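Local structure of alpha-L-rhamnosidase (Streptomyces avermitilis, 3W5M) at residues G642-V646 with F851-P855. The protein hydrolyses terminal non-reducing alpha-L-rhamnose residues, releasing L-rhamnose from citrus flavonoids and from the arabinogalactan-protein gum arabic. Residues are numbered along the deposited sequence; the frame is centred on the assembly and turned at random.
Sequences GDINV and FLGTP
Asn645 ND2 is gripped by two hydrogen-bond partners, Gly694 O and Tyr763 OH, and lies 4.1 Å from Leu852 CD2 across the contact; OD1 of the same amide hydrogen-bonds the hydroxyl of Thr701. With CG anti to the backbone N (chi1 163°), the side chain reaches these partners and crosses Leu852 at about a right angle. Both segments belong to the (alpha/alpha)6-barrel of this glycoside hydrolase 78 enzyme: 642-646 is an early part of helix 641-654, and 851-855 leads into helix 854-863.

Between them the packing centres on Val646. Its CG1 touches Leu852 CD2 at 4.0 Å, and its CB meets Pro855 CG at 3.8 Å. CG1 also comes to 3.4 Å from the carbonyl oxygen Phe851 O, a buried atom that has no hydrogen-bond partner in the model and faces the valine methyls instead. Leu852 packs further against Ile759 and Tyr763 of helix 756-777.

On the sugar-pocket side, the carboxylate of Asp643 meets the edge of the Phe851 ring. Asp643, which binds alpha-L-rhamnose, lies beside His916 and Asp630 of the same site, and its OD1 hydrogen-bonds a Tris molecule, probably from the crystallisation liquor. The Phe851 ring, itself packed edge-to-face with Trp747 and with Tyr919, turns its CE2 edge to the carboxylate. Carboxylate and ring planes are 86° apart, and OD2 of Asp643 sits near the ring plane, 3.6 Å from Phe851 CE2.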
ATOM      1  N   GLY A 642      -7.841   1.375 -11.408  1.00 21.46           N
ATOM      2  CA  GLY A 642      -9.148   0.726 -11.471  1.00 20.33           C
ATOM      3  C   GLY A 642      -9.684   0.309 -10.122  1.00 21.96           C
ATOM      4  O   GLY A 642     -10.843   0.596  -9.770  1.00 22.06           O
ATOM      5  N   ASP A 643      -8.824  -0.330  -9.322  1.00 20.76           N
ATOM      6  CA  ASP A 643      -9.250  -0.840  -8.048  1.00 22.02           C
ATOM      7  C   ASP A 643      -9.651   0.266  -7.083  1.00 20.41           C
ATOM      8  O   ASP A 643     -10.609   0.127  -6.339  1.00 21.00           O
ATOM      9  CB  ASP A 643      -8.106  -1.685  -7.453  1.00 24.87           C
ATOM     10  CG  ASP A 643      -7.726  -2.855  -8.363  1.00 30.74           C
ATOM     11  OD1 ASP A 643      -7.435  -2.612  -9.559  1.00 31.28           O
ATOM     12  OD2 ASP A 643      -7.750  -4.020  -7.892  1.00 32.61           O
ATOM     13  N   ILE A 644      -8.872   1.339  -7.034  1.00 19.70           N
ATOM     14  CA  ILE A 644      -9.215   2.419  -6.112  1.00 20.36           C
ATOM     15  C   ILE A 644     -10.400   3.258  -6.634  1.00 20.91           C
ATOM     16  O   ILE A 644     -11.229   3.730  -5.841  1.00 22.52           O
ATOM     17  CB  ILE A 644      -7.978   3.261  -5.663  1.00 19.14           C
ATOM     18  CG1 ILE A 644      -8.337   4.172  -4.473  1.00 19.34           C
ATOM     19  CG2 ILE A 644      -7.405   4.081  -6.818  1.00 20.06           C
ATOM     20  CD1 ILE A 644      -8.914   3.450  -3.253  1.00 19.61           C
ATOM     21  N   ASN A 645     -10.512   3.384  -7.953  1.00 21.12           N
ATOM     22  CA  ASN A 645     -11.703   3.977  -8.582  1.00 22.45           C
ATOM     23  C   ASN A 645     -12.948   3.328  -8.006  1.00 23.07           C
ATOM     24  O   ASN A 645     -13.805   4.008  -7.465  1.00 21.95           O
ATOM     25  CB  ASN A 645     -11.687   3.791 -10.106  1.00 23.11           C
ATOM     26  CG  ASN A 645     -13.053   4.017 -10.747  1.00 27.28           C
ATOM     27  OD1 ASN A 645     -13.817   4.895 -10.319  1.00 27.77           O
ATOM     28  ND2 ASN A 645     -13.375   3.213 -11.769  1.00 23.98           N
ATOM     29  N   VAL A 646     -13.046   2.006  -8.087  1.00 22.17           N
ATOM     30  CA  VAL A 646     -14.265   1.353  -7.623  1.00 23.74           C
ATOM     31  C   VAL A 646     -14.459   1.395  -6.095  1.00 24.08           C
ATOM     32  O   VAL A 646     -15.588   1.471  -5.615  1.00 23.68           O
ATOM     33  CB  VAL A 646     -14.421  -0.076  -8.221  1.00 26.02           C
ATOM     34  CG1 VAL A 646     -14.134  -0.066  -9.725  1.00 25.88           C
ATOM     35  CG2 VAL A 646     -13.517  -1.078  -7.545  1.00 25.70           C
ATOM     36  N   PHE A 851     -15.468  -6.035 -11.808  1.00 26.36           N
ATOM     37  CA  PHE A 851     -14.942  -4.890 -11.045  1.00 25.40           C
ATOM     38  C   PHE A 851     -15.704  -3.594 -11.188  1.00 24.53           C
ATOM     39  O   PHE A 851     -15.894  -2.892 -10.198  1.00 22.40           O
ATOM     40  CB  PHE A 851     -13.464  -4.623 -11.390  1.00 26.17           C
ATOM     41  CG  PHE A 851     -12.502  -5.489 -10.608  1.00 26.79           C
ATOM     42  CD1 PHE A 851     -12.879  -6.760 -10.164  1.00 28.28           C
ATOM     43  CD2 PHE A 851     -11.234  -5.033 -10.312  1.00 28.25           C
ATOM     44  CE1 PHE A 851     -12.005  -7.566  -9.434  1.00 29.07           C
ATOM     45  CE2 PHE A 851     -10.341  -5.830  -9.588  1.00 28.33           C
ATOM     46  CZ  PHE A 851     -10.729  -7.103  -9.154  1.00 29.42           C
ATOM     47  N   LEU A 852     -16.138  -3.292 -12.408  1.00 25.42           N
ATOM     48  CA  LEU A 852     -16.758  -2.000 -12.717  1.00 26.85           C
ATOM     49  C   LEU A 852     -18.263  -1.966 -12.447  1.00 28.85           C
ATOM     50  O   LEU A 852     -18.795  -0.948 -11.987  1.00 28.28           O
ATOM     51  CB  LEU A 852     -16.473  -1.623 -14.157  1.00 26.52           C
ATOM     52  CG  LEU A 852     -15.042  -1.317 -14.560  1.00 27.93           C
ATOM     53  CD1 LEU A 852     -15.059  -0.924 -16.030  1.00 28.25           C
ATOM     54  CD2 LEU A 852     -14.479  -0.197 -13.693  1.00 25.99           C
ATOM     55  N   GLY A 853     -18.933  -3.081 -12.731  1.00 26.29           N
ATOM     56  CA  GLY A 853     -20.349  -3.247 -12.406  1.00 27.16           C
ATOM     57  C   GLY A 853     -20.694  -3.427 -10.949  1.00 27.60           C
ATOM     58  O   GLY A 853     -21.694  -2.884 -10.488  1.00 27.77           O
ATOM     59  N   THR A 854     -19.886  -4.184 -10.201  1.00 23.42           N
ATOM     60  CA  THR A 854     -20.232  -4.519  -8.813  1.00 26.19           C
ATOM     61  C   THR A 854     -20.481  -3.340  -7.851  1.00 25.34           C
ATOM     62  O   THR A 854     -21.433  -3.387  -7.093  1.00 27.25           O
ATOM     63  CB  THR A 854     -19.233  -5.534  -8.201  1.00 26.02           C
ATOM     64  OG1 THR A 854     -19.295  -6.742  -8.971  1.00 28.52           O
ATOM     65  CG2 THR A 854     -19.558  -5.860  -6.717  1.00 27.49           C
ATOM     66  N   PRO A 855     -19.616  -2.296  -7.871  1.00 26.82           N
ATOM     67  CA  PRO A 855     -19.806  -1.211  -6.902  1.00 27.08           C
ATOM     68  C   PRO A 855     -21.107  -0.444  -7.110  1.00 27.39           C
ATOM     69  O   PRO A 855     -21.620   0.148  -6.166  1.00 27.94           O
ATOM     70  CB  PRO A 855     -18.601  -0.291  -7.165  1.00 27.45           C
ATOM     71  CG  PRO A 855     -18.209  -0.551  -8.554  1.00 27.26           C
ATOM     72  CD  PRO A 855     -18.502  -2.010  -8.791  1.00 28.09           C
TER